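Local coordinates for protein adhesin (Streptococcus sanguinis SK1 = NCTC 7863, PDB 6VT2) that probably mediates bacterial adhesion to host sialoglycans, which it binds through two Siglec-like modules in tandem, at residues A[6-11]-A[116-121]; A[23-28]-A[77-82]; A[32-37]-A[65-70]. All coordinates share one frame; numbering follows the deposited sequence.

From the N terminus, residues 6-11, which carry edge strand 7-9, meet the chain again at 116-121, so interaction 1 closes the longest loop of the three. Inside it, strand 23-28 pairs with 77-82 in interaction 2, and within that smaller loop interaction 3 joins 32-37 to 65-70. The three contacts are thus concentric and none crosses another. Interaction 2 lies within one sheet of the first Siglec-like module, interaction 1 joins that sheet's edge to the second sheet, and interaction 3 seats a loop of the first sheet against a strand of the second. They touch one another: Thr9 pairs with Glu27, Pro6 packs on Val35, and Thr28 meets Ala70.

Interaction 1: A[6-11]-A[116-121]; sequences PTITLP and QSERFV
Leu10 packs its CD1 against the backbone of Arg119 and, 3.9 Å away, against the rim of the Phe120 ring at CD2; its CG lies between backbone N and carbonyl carbon (chi1 80°). Phe120 takes a similar first torsion, carrying its ring past Leu10 into the interior, where it meets Phe24 edge-to-face. The Pro11 carbonyl O rests 3.4 Å from Phe120 CB. Ile8 extends this packing: Glu118 crosses it at about a right angle, CG 3.9 Å from Ile8 CB.

The other side of the contact is wet. The bend of Glu118 at chi2 (87°) turns its carboxylate toward a bridging water, which accepts from Ile8 N at 2.8 Å and donates to Glu118 OE2 at 2.5 Å. A second water donates to both Leu10 O and Arg119 O; no direct hydrogen bond joins the segments. Isoleucine and leucine suit the apolar side; glutamate, with methylenes to pack and a carboxylate to reach water, suits the wet one.

Strand 7-9 belongs to one sheet and strand 119-125 to the other, so this is the edge of a beta sandwich, where the first strand changes sheets much as in V-type immunoglobulin domains.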
loop_
_atom_site.group_PDB
_atom_site.type_symbol
_atom_site.label_atom_id
_atom_site.label_comp_id
_atom_site.label_asym_id
_atom_site.label_seq_id
_atom_site.Cartn_x
_atom_site.Cartn_y
_atom_site.Cartn_z
ATOM N N PRO A 6 -20.536 49.350 26.156
ATOM C CA PRO A 6 -20.197 48.577 25.003
ATOM C C PRO A 6 -21.045 47.319 24.811
ATOM O O PRO A 6 -21.647 46.909 25.730
ATOM C CB PRO A 6 -18.749 48.121 25.222
ATOM C CG PRO A 6 -18.207 49.091 26.221
ATOM C CD PRO A 6 -19.393 49.463 27.072
ATOM N N THR A 7 -21.062 46.832 23.586
ATOM C CA THR A 7 -21.784 45.626 23.183
ATOM C C THR A 7 -20.778 44.483 23.145
ATOM O O THR A 7 -19.830 44.603 22.423
ATOM C CB THR A 7 -22.461 45.829 21.829
ATOM O OG1 THR A 7 -23.380 46.905 21.961
ATOM C CG2 THR A 7 -23.188 44.595 21.347
ATOM N N ILE A 8 -21.073 43.409 23.865
ATOM C CA ILE A 8 -20.172 42.272 23.996
ATOM C C ILE A 8 -20.834 41.058 23.364
ATOM O O ILE A 8 -21.993 40.757 23.665
ATOM C CB ILE A 8 -19.858 41.968 25.474
ATOM C CG1 ILE A 8 -19.301 43.169 26.204
ATOM C CG2 ILE A 8 -18.868 40.798 25.591
ATOM C CD1 ILE A 8 -19.245 42.997 27.649
ATOM N N THR A 9 -20.040 40.407 22.505
ATOM C CA THR A 9 -20.473 39.218 21.777
ATOM C C THR A 9 -19.521 38.043 22.141
ATOM O O THR A 9 -18.350 38.274 22.148
ATOM C CB THR A 9 -20.543 39.389 20.261
ATOM O OG1 THR A 9 -21.529 40.394 20.053
ATOM C CG2 THR A 9 -20.971 38.127 19.571
ATOM N N LEU A 10 -20.073 36.952 22.662
ATOM C CA LEU A 10 -19.168 35.851 23.095
ATOM C C LEU A 10 -19.946 34.539 23.102
ATOM O O LEU A 10 -21.137 34.603 23.131
ATOM C CB LEU A 10 -18.585 36.178 24.467
ATOM C CG LEU A 10 -19.488 35.907 25.660
ATOM C CD1 LEU A 10 -18.669 36.010 26.932
ATOM C CD2 LEU A 10 -20.654 36.864 25.690
ATOM N N PRO A 11 -19.266 33.384 23.021
ATOM C CA PRO A 11 -19.971 32.124 23.011
ATOM C C PRO A 11 -20.600 31.863 24.378
ATOM O O PRO A 11 -20.018 32.191 25.302
ATOM C CB PRO A 11 -18.918 31.047 22.782
ATOM C CG PRO A 11 -17.614 31.735 22.985
ATOM C CD PRO A 11 -17.848 33.208 22.740
ATOM N N GLN A 116 -27.541 36.476 34.054
ATOM C CA GLN A 116 -28.254 37.249 33.037
ATOM C C GLN A 116 -27.361 38.095 32.174
ATOM O O GLN A 116 -27.673 38.309 31.011
ATOM C CB GLN A 116 -29.312 38.164 33.653
ATOM C CG GLN A 116 -30.397 37.392 34.388
ATOM C CD GLN A 116 -31.604 38.242 34.613
ATOM O OE1 GLN A 116 -32.323 38.593 33.649
ATOM N NE2 GLN A 116 -31.838 38.621 35.876
ATOM N N SER A 117 -26.297 38.633 32.680
ATOM C CA SER A 117 -25.440 39.491 31.876
ATOM C C SER A 117 -24.443 38.645 31.101
ATOM O O SER A 117 -24.497 37.418 31.110
ATOM C CB SER A 117 -24.796 40.561 32.755
ATOM O OG SER A 117 -23.968 39.969 33.743
ATOM N N GLU A 118 -23.562 39.310 30.385
ATOM C CA GLU A 118 -22.702 38.621 29.442
ATOM C C GLU A 118 -21.797 37.654 30.178
ATOM O O GLU A 118 -21.112 38.016 31.136
ATOM C CB GLU A 118 -21.887 39.631 28.676
ATOM C CG GLU A 118 -22.691 40.630 27.808
ATOM C CD GLU A 118 -23.188 41.903 28.497
ATOM O OE1 GLU A 118 -23.115 42.051 29.748
ATOM O OE2 GLU A 118 -23.642 42.801 27.750
ATOM N N ARG A 119 -21.791 36.416 29.699
ATOM C CA ARG A 119 -21.121 35.360 30.425
ATOM C C ARG A 119 -20.910 34.203 29.465
ATOM O O ARG A 119 -21.575 34.100 28.422
ATOM C CB ARG A 119 -21.940 34.906 31.630
ATOM C CG ARG A 119 -23.271 34.272 31.291
ATOM C CD ARG A 119 -24.227 34.343 32.515
ATOM N NE ARG A 119 -25.387 33.591 32.110
ATOM C CZ ARG A 119 -26.328 34.037 31.307
ATOM N NH1 ARG A 119 -26.327 35.310 30.899
ATOM N NH2 ARG A 119 -27.304 33.196 30.911
ATOM N N PHE A 120 -20.018 33.322 29.870
ATOM C CA PHE A 120 -19.800 32.075 29.175
ATOM C C PHE A 120 -19.757 30.954 30.192
ATOM O O PHE A 120 -19.414 31.177 31.351
ATOM C CB PHE A 120 -18.520 32.065 28.338
ATOM C CG PHE A 120 -17.278 32.283 29.117
ATOM C CD1 PHE A 120 -16.590 31.214 29.654
ATOM C CD2 PHE A 120 -16.783 33.570 29.330
ATOM C CE1 PHE A 120 -15.460 31.411 30.445
ATOM C CE2 PHE A 120 -15.649 33.765 30.033
ATOM C CZ PHE A 120 -14.960 32.676 30.612
ATOM N N VAL A 121 -20.036 29.724 29.755
ATOM C CA VAL A 121 -19.839 28.549 30.584
ATOM C C VAL A 121 -18.749 27.741 29.929
ATOM O O VAL A 121 -18.882 27.316 28.771
ATOM C CB VAL A 121 -21.099 27.718 30.726
ATOM C CG1 VAL A 121 -20.836 26.555 31.661
ATOM C CG2 VAL A 121 -22.238 28.584 31.317
HETATM O O HOH W 1 -23.533 43.339 25.298
HETATM O O HOH W 2 -22.685 34.353 25.808
#

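Interaction 2: A[23-28]-A[77-82]; sequences EFFVET and RTRVYG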
loop_
_atom_site.group_PDB
_atom_site.type_symbol
_atom_site.label_atom_id
_atom_site.label_comp_id
_atom_site.label_asym_id
_atom_site.label_seq_id
_atom_site.Cartn_x
_atom_site.Cartn_y
_atom_site.Cartn_z
ATOM N N GLU A 23 -9.208 28.025 23.622
ATOM C CA GLU A 23 -9.142 29.450 23.252
ATOM C C GLU A 23 -10.470 29.837 22.645
ATOM O O GLU A 23 -11.006 29.035 21.924
ATOM C CB GLU A 23 -8.017 29.679 22.248
ATOM C CG GLU A 23 -8.049 30.997 21.509
ATOM C CD GLU A 23 -7.021 30.952 20.403
ATOM O OE1 GLU A 23 -5.892 31.217 20.689
ATOM O OE2 GLU A 23 -7.364 30.564 19.292
ATOM N N PHE A 24 -10.970 31.006 22.977
ATOM C CA PHE A 24 -12.154 31.537 22.288
ATOM C C PHE A 24 -12.025 33.044 22.323
ATOM O O PHE A 24 -11.214 33.481 22.963
ATOM C CB PHE A 24 -13.465 31.031 22.888
ATOM C CG PHE A 24 -13.762 31.460 24.294
ATOM C CD1 PHE A 24 -13.261 30.744 25.365
ATOM C CD2 PHE A 24 -14.587 32.541 24.538
ATOM C CE1 PHE A 24 -13.597 31.098 26.656
ATOM C CE2 PHE A 24 -14.902 32.904 25.832
ATOM C CZ PHE A 24 -14.407 32.179 26.881
ATOM N N PHE A 25 -12.820 33.756 21.544
ATOM C CA PHE A 25 -12.686 35.211 21.445
ATOM C C PHE A 25 -13.976 35.879 21.875
ATOM O O PHE A 25 -15.024 35.333 21.649
ATOM C CB PHE A 25 -12.241 35.575 20.034
ATOM C CG PHE A 25 -10.806 35.209 19.797
ATOM C CD1 PHE A 25 -9.791 36.063 20.182
ATOM C CD2 PHE A 25 -10.474 33.978 19.264
ATOM C CE1 PHE A 25 -8.469 35.710 19.994
ATOM C CE2 PHE A 25 -9.150 33.628 19.084
ATOM C CZ PHE A 25 -8.154 34.497 19.444
ATOM N N VAL A 26 -13.817 37.016 22.503
ATOM C CA VAL A 26 -14.960 37.851 22.903
ATOM C C VAL A 26 -14.816 39.078 22.005
ATOM O O VAL A 26 -13.779 39.432 21.754
ATOM C CB VAL A 26 -14.886 38.211 24.390
ATOM C CG1 VAL A 26 -15.901 39.292 24.718
ATOM C CG2 VAL A 26 -15.023 36.990 25.297
ATOM N N GLU A 27 -15.882 39.578 21.438
ATOM C CA GLU A 27 -15.824 40.759 20.546
ATOM C C GLU A 27 -16.622 41.866 21.208
ATOM O O GLU A 27 -17.668 41.569 21.691
ATOM C CB GLU A 27 -16.331 40.430 19.154
ATOM C CG GLU A 27 -15.335 39.642 18.320
ATOM C CD GLU A 27 -15.627 39.705 16.833
ATOM O OE1 GLU A 27 -16.777 39.921 16.475
ATOM O OE2 GLU A 27 -14.702 39.568 16.044
ATOM N N THR A 28 -16.051 43.072 21.246
ATOM C CA THR A 28 -16.690 44.194 21.942
ATOM C C THR A 28 -16.765 45.391 21.000
ATOM O O THR A 28 -15.849 45.623 20.405
ATOM C CB THR A 28 -15.996 44.542 23.263
ATOM O OG1 THR A 28 -15.991 43.368 24.072
ATOM C CG2 THR A 28 -16.687 45.642 24.033
ATOM N N ARG A 77 -11.043 42.655 20.137
ATOM C CA ARG A 77 -10.997 41.202 20.339
ATOM C C ARG A 77 -10.302 40.835 21.654
ATOM O O ARG A 77 -9.217 41.242 21.856
ATOM C CB ARG A 77 -10.294 40.589 19.146
ATOM C CG ARG A 77 -11.332 40.431 18.067
ATOM C CD ARG A 77 -10.869 39.966 16.759
ATOM N NE ARG A 77 -10.446 38.604 16.789
ATOM C CZ ARG A 77 -11.145 37.517 16.722
ATOM N NH1 ARG A 77 -12.453 37.537 16.801
ATOM N NH2 ARG A 77 -10.484 36.393 16.619
ATOM N N THR A 78 -10.961 40.050 22.489
ATOM C CA THR A 78 -10.367 39.622 23.756
ATOM C C THR A 78 -10.177 38.122 23.648
ATOM O O THR A 78 -11.095 37.488 23.287
ATOM C CB THR A 78 -11.288 39.945 24.917
ATOM O OG1 THR A 78 -11.360 41.353 25.042
ATOM C CG2 THR A 78 -10.840 39.348 26.230
ATOM N N ARG A 79 -8.977 37.655 23.896
ATOM C CA ARG A 79 -8.723 36.227 23.843
ATOM C C ARG A 79 -8.940 35.645 25.242
ATOM O O ARG A 79 -8.385 36.142 26.138
ATOM C CB ARG A 79 -7.279 36.016 23.439
ATOM C CG ARG A 79 -6.910 34.545 23.251
ATOM C CD ARG A 79 -5.398 34.459 23.212
ATOM N NE ARG A 79 -5.017 33.098 22.967
ATOM C CZ ARG A 79 -3.935 32.551 23.412
ATOM N NH1 ARG A 79 -3.719 31.277 23.165
ATOM N NH2 ARG A 79 -3.063 33.250 24.067
ATOM N N VAL A 80 -9.731 34.592 25.360
ATOM C CA VAL A 80 -9.886 33.865 26.641
ATOM C C VAL A 80 -9.292 32.486 26.365
ATOM O O VAL A 80 -9.599 31.943 25.401
ATOM C CB VAL A 80 -11.352 33.804 27.077
ATOM C CG1 VAL A 80 -11.483 33.122 28.417
ATOM C CG2 VAL A 80 -11.964 35.191 27.158
ATOM N N TYR A 81 -8.372 32.044 27.190
ATOM C CA TYR A 81 -7.587 30.841 26.851
ATOM C C TYR A 81 -7.004 30.251 28.124
ATOM O O TYR A 81 -7.016 30.813 29.122
ATOM C CB TYR A 81 -6.439 31.252 25.908
ATOM C CG TYR A 81 -5.425 32.184 26.520
ATOM C CD1 TYR A 81 -5.675 33.528 26.714
ATOM C CD2 TYR A 81 -4.212 31.706 26.934
ATOM C CE1 TYR A 81 -4.750 34.345 27.328
ATOM C CE2 TYR A 81 -3.284 32.492 27.561
ATOM C CZ TYR A 81 -3.525 33.831 27.721
ATOM O OH TYR A 81 -2.571 34.578 28.323
ATOM N N GLY A 82 -6.432 29.085 27.944
ATOM C CA GLY A 82 -5.716 28.440 29.018
ATOM C C GLY A 82 -5.490 26.989 28.688
ATOM O O GLY A 82 -5.730 26.575 27.622
HETATM O O HOH W 3 -13.463 42.300 23.540
#
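Arg77 lays its guanidinium flat over one face of the Phe25 ring, the planes only 20° apart and the group displaced from the ring centre. NH2 makes the closest approach, 3.4 Å from Phe25 CG. A bend at chi3 (69°) folds the arginine back over the neighbouring strand, and NH1 then reaches Glu27 OE2 at 3.1 Å, a salt bridge that meets the carboxylate oxygen on its anti side. Arginine fits here because one flat cation serves both an aromatic face and an acid.

Phe25 has a second neighbour: the methylenes of Arg79 approach its CE1, CB at 3.7 Å. Beyond these methylenes the extended chain carries the guanidinium to Glu23, which it grips side-on, NE (3.1 Å) and NH1 (3.3 Å) both donating to the single atom OE1, while the guanidinium lies over the face of the Tyr81 ring.

Val80 is on the buried side of the sheet. Its CB sits over the face of Phe24 in a CH-pi contact, 3.7 Å from the ring centroid, and its CG2 packs on Val26 CG2. The compact branched side chain suits a site beneath a ring. Phe24 and Val80, like Val26 and Thr78, are hydrogen-bonded antiparallel pairs, with Phe24 N 2.9 Å from Val80 O.

These are the two central strands of their sheet: 7-9 flanks strand 21-29, 58-61 flanks strand 76-83, and strand 35-41 of the other sheet packs against Thr28 and Thr78.

Interaction 3: A[32-37]-A[65-70]; sequences SGRVNR and SVPGNA. With SO4 (sulfate ion), chain L.
Arg34 stretches along a type II beta turn, Val66 to Asn69, by which the loop of 65-70 docks against residues 33-36. With CG anti to the backbone N (chi1 180°) and an extended chain beyond, CB and then CG run past the Val66 carbonyl, CG 3.6 Å from Val66 O. CD comes 3.9 Å from Pro67 N. NE donates to a lone pair of Asn36 OD1 at 2.8 Å. One face of the guanidinium covers the Ser65 carbonyl, NH1 lies 3.9 Å from Pro67 CD, and NH2 donates to Ser65 OG at 2.8 Å. Two directed bonds and a covered face thus fix the rotation of the flat cation.

Proline suits the second position of the turn, and Gly68, at positive phi, the third. Asn69 then behaves like a piece of neighbouring strand: its OD1 accepts from Val35 N (2.9 Å) and its ND2 donates to Val35 O (3.0 Å), almost straight at 176°. That ND2 also bonds Asn63 O, while Val35 O takes a second proton from Ser65 N. Asparagine suits this place because one amide can both accept and donate.

Just before, in the loop, Ser32 OG accepts from Arg34 N in an ST turn and also bonds Asp30, a calcium ligand, so the contact abuts the metal site. Asn36 and Arg37, both facing Glu103, form a classic beta bulge. Just after the turn, small Ala70 is pressed closely on Val35, its CB only 3.4 Å from Val35 CG2.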
loop_
_atom_site.group_PDB
_atom_site.type_symbol
_atom_site.label_atom_id
_atom_site.label_comp_id
_atom_site.label_asym_id
_atom_site.label_seq_id
_atom_site.Cartn_x
_atom_site.Cartn_y
_atom_site.Cartn_z
ATOM N N SER A 32 -18.818 54.956 20.422
ATOM C CA SER A 32 -17.681 55.884 20.584
ATOM C C SER A 32 -16.488 55.363 19.787
ATOM O O SER A 32 -15.616 56.102 19.572
ATOM C CB SER A 32 -17.266 56.031 22.005
ATOM O OG SER A 32 -16.595 54.856 22.480
ATOM N N GLY A 33 -16.423 54.047 19.586
ATOM C CA GLY A 33 -15.298 53.424 18.947
ATOM C C GLY A 33 -14.170 53.054 19.861
ATOM O O GLY A 33 -13.163 52.579 19.352
ATOM N N ARG A 34 -14.244 53.377 21.141
ATOM C CA ARG A 34 -13.168 53.107 22.072
ATOM C C ARG A 34 -13.673 52.376 23.314
ATOM O O ARG A 34 -14.535 52.864 24.046
ATOM C CB ARG A 34 -12.459 54.411 22.453
ATOM C CG ARG A 34 -11.371 54.206 23.394
ATOM C CD ARG A 34 -10.611 55.503 23.691
ATOM N NE ARG A 34 -9.669 55.275 24.751
ATOM C CZ ARG A 34 -8.679 56.095 25.103
ATOM N NH1 ARG A 34 -8.460 57.176 24.385
ATOM N NH2 ARG A 34 -7.908 55.806 26.121
ATOM N N VAL A 35 -13.040 51.247 23.596
ATOM C CA VAL A 35 -13.279 50.493 24.802
ATOM C C VAL A 35 -11.989 50.446 25.603
ATOM O O VAL A 35 -10.898 50.189 25.058
ATOM C CB VAL A 35 -13.780 49.095 24.437
ATOM C CG1 VAL A 35 -13.716 48.179 25.646
ATOM C CG2 VAL A 35 -15.158 49.185 23.864
ATOM N N ASN A 36 -12.107 50.766 26.870
ATOM C CA ASN A 36 -10.965 50.943 27.719
ATOM C C ASN A 36 -10.718 49.735 28.603
ATOM O O ASN A 36 -9.596 49.528 29.033
ATOM C CB ASN A 36 -11.132 52.204 28.571
ATOM C CG ASN A 36 -10.748 53.448 27.852
ATOM O OD1 ASN A 36 -10.618 53.453 26.665
ATOM N ND2 ASN A 36 -10.695 54.560 28.598
ATOM N N ARG A 37 -11.734 48.942 28.918
ATOM C CA ARG A 37 -11.536 47.776 29.788
ATOM C C ARG A 37 -12.419 46.641 29.287
ATOM O O ARG A 37 -13.481 46.893 28.871
ATOM C CB ARG A 37 -11.967 48.048 31.229
ATOM C CG ARG A 37 -11.231 49.193 31.910
ATOM C CD ARG A 37 -11.701 49.493 33.297
ATOM N NE ARG A 37 -11.451 48.627 34.428
ATOM C CZ ARG A 37 -10.554 47.692 34.579
ATOM N NH1 ARG A 37 -10.558 47.023 35.720
ATOM N NH2 ARG A 37 -9.687 47.338 33.657
ATOM N N SER A 65 -8.041 50.440 25.052
ATOM C CA SER A 65 -7.931 51.847 25.420
ATOM C C SER A 65 -7.244 52.647 24.306
ATOM O O SER A 65 -6.391 53.517 24.523
ATOM C CB SER A 65 -7.213 51.996 26.765
ATOM O OG SER A 65 -7.593 53.285 27.253
ATOM N N VAL A 66 -7.668 52.385 23.087
ATOM C CA VAL A 66 -7.135 52.979 21.876
ATOM C C VAL A 66 -8.313 53.529 21.095
ATOM O O VAL A 66 -9.296 52.796 20.876
ATOM C CB VAL A 66 -6.360 51.944 21.032
ATOM C CG1 VAL A 66 -6.125 52.418 19.606
ATOM C CG2 VAL A 66 -5.098 51.623 21.711
ATOM N N PRO A 67 -8.276 54.791 20.668
ATOM C CA PRO A 67 -9.340 55.323 19.804
ATOM C C PRO A 67 -9.566 54.437 18.589
ATOM O O PRO A 67 -8.638 54.023 17.914
ATOM C CB PRO A 67 -8.821 56.710 19.396
ATOM C CG PRO A 67 -7.804 57.037 20.401
ATOM C CD PRO A 67 -7.211 55.776 20.940
ATOM N N GLY A 68 -10.818 54.101 18.334
ATOM C CA GLY A 68 -11.111 53.352 17.161
ATOM C C GLY A 68 -10.890 51.873 17.302
ATOM O O GLY A 68 -10.974 51.136 16.312
ATOM N N ASN A 69 -10.681 51.426 18.513
ATOM C CA ASN A 69 -10.393 50.025 18.714
ATOM C C ASN A 69 -11.622 49.144 18.812
ATOM O O ASN A 69 -11.451 47.945 18.929
ATOM C CB ASN A 69 -9.582 49.762 19.976
ATOM C CG ASN A 69 -10.327 50.031 21.277
ATOM O OD1 ASN A 69 -11.470 50.446 21.281
ATOM N ND2 ASN A 69 -9.669 49.803 22.392
ATOM N N ALA A 70 -12.820 49.681 18.784
ATOM C CA ALA A 70 -13.993 48.910 19.078
ATOM C C ALA A 70 -15.174 49.339 18.226
ATOM O O ALA A 70 -16.181 49.824 18.696
ATOM C CB ALA A 70 -14.314 49.028 20.550
HETATM S S SO4 L . -7.990 45.535 34.668
HETATM O O1 SO4 L . -6.974 44.790 35.341
HETATM O O2 SO4 L . -9.207 44.922 34.794
HETATM O O3 SO4 L . -7.970 46.834 35.234
HETATM O O4 SO4 L . -7.588 45.598 33.292
HETATM O O HOH W 4 -12.803 56.141 19.303
#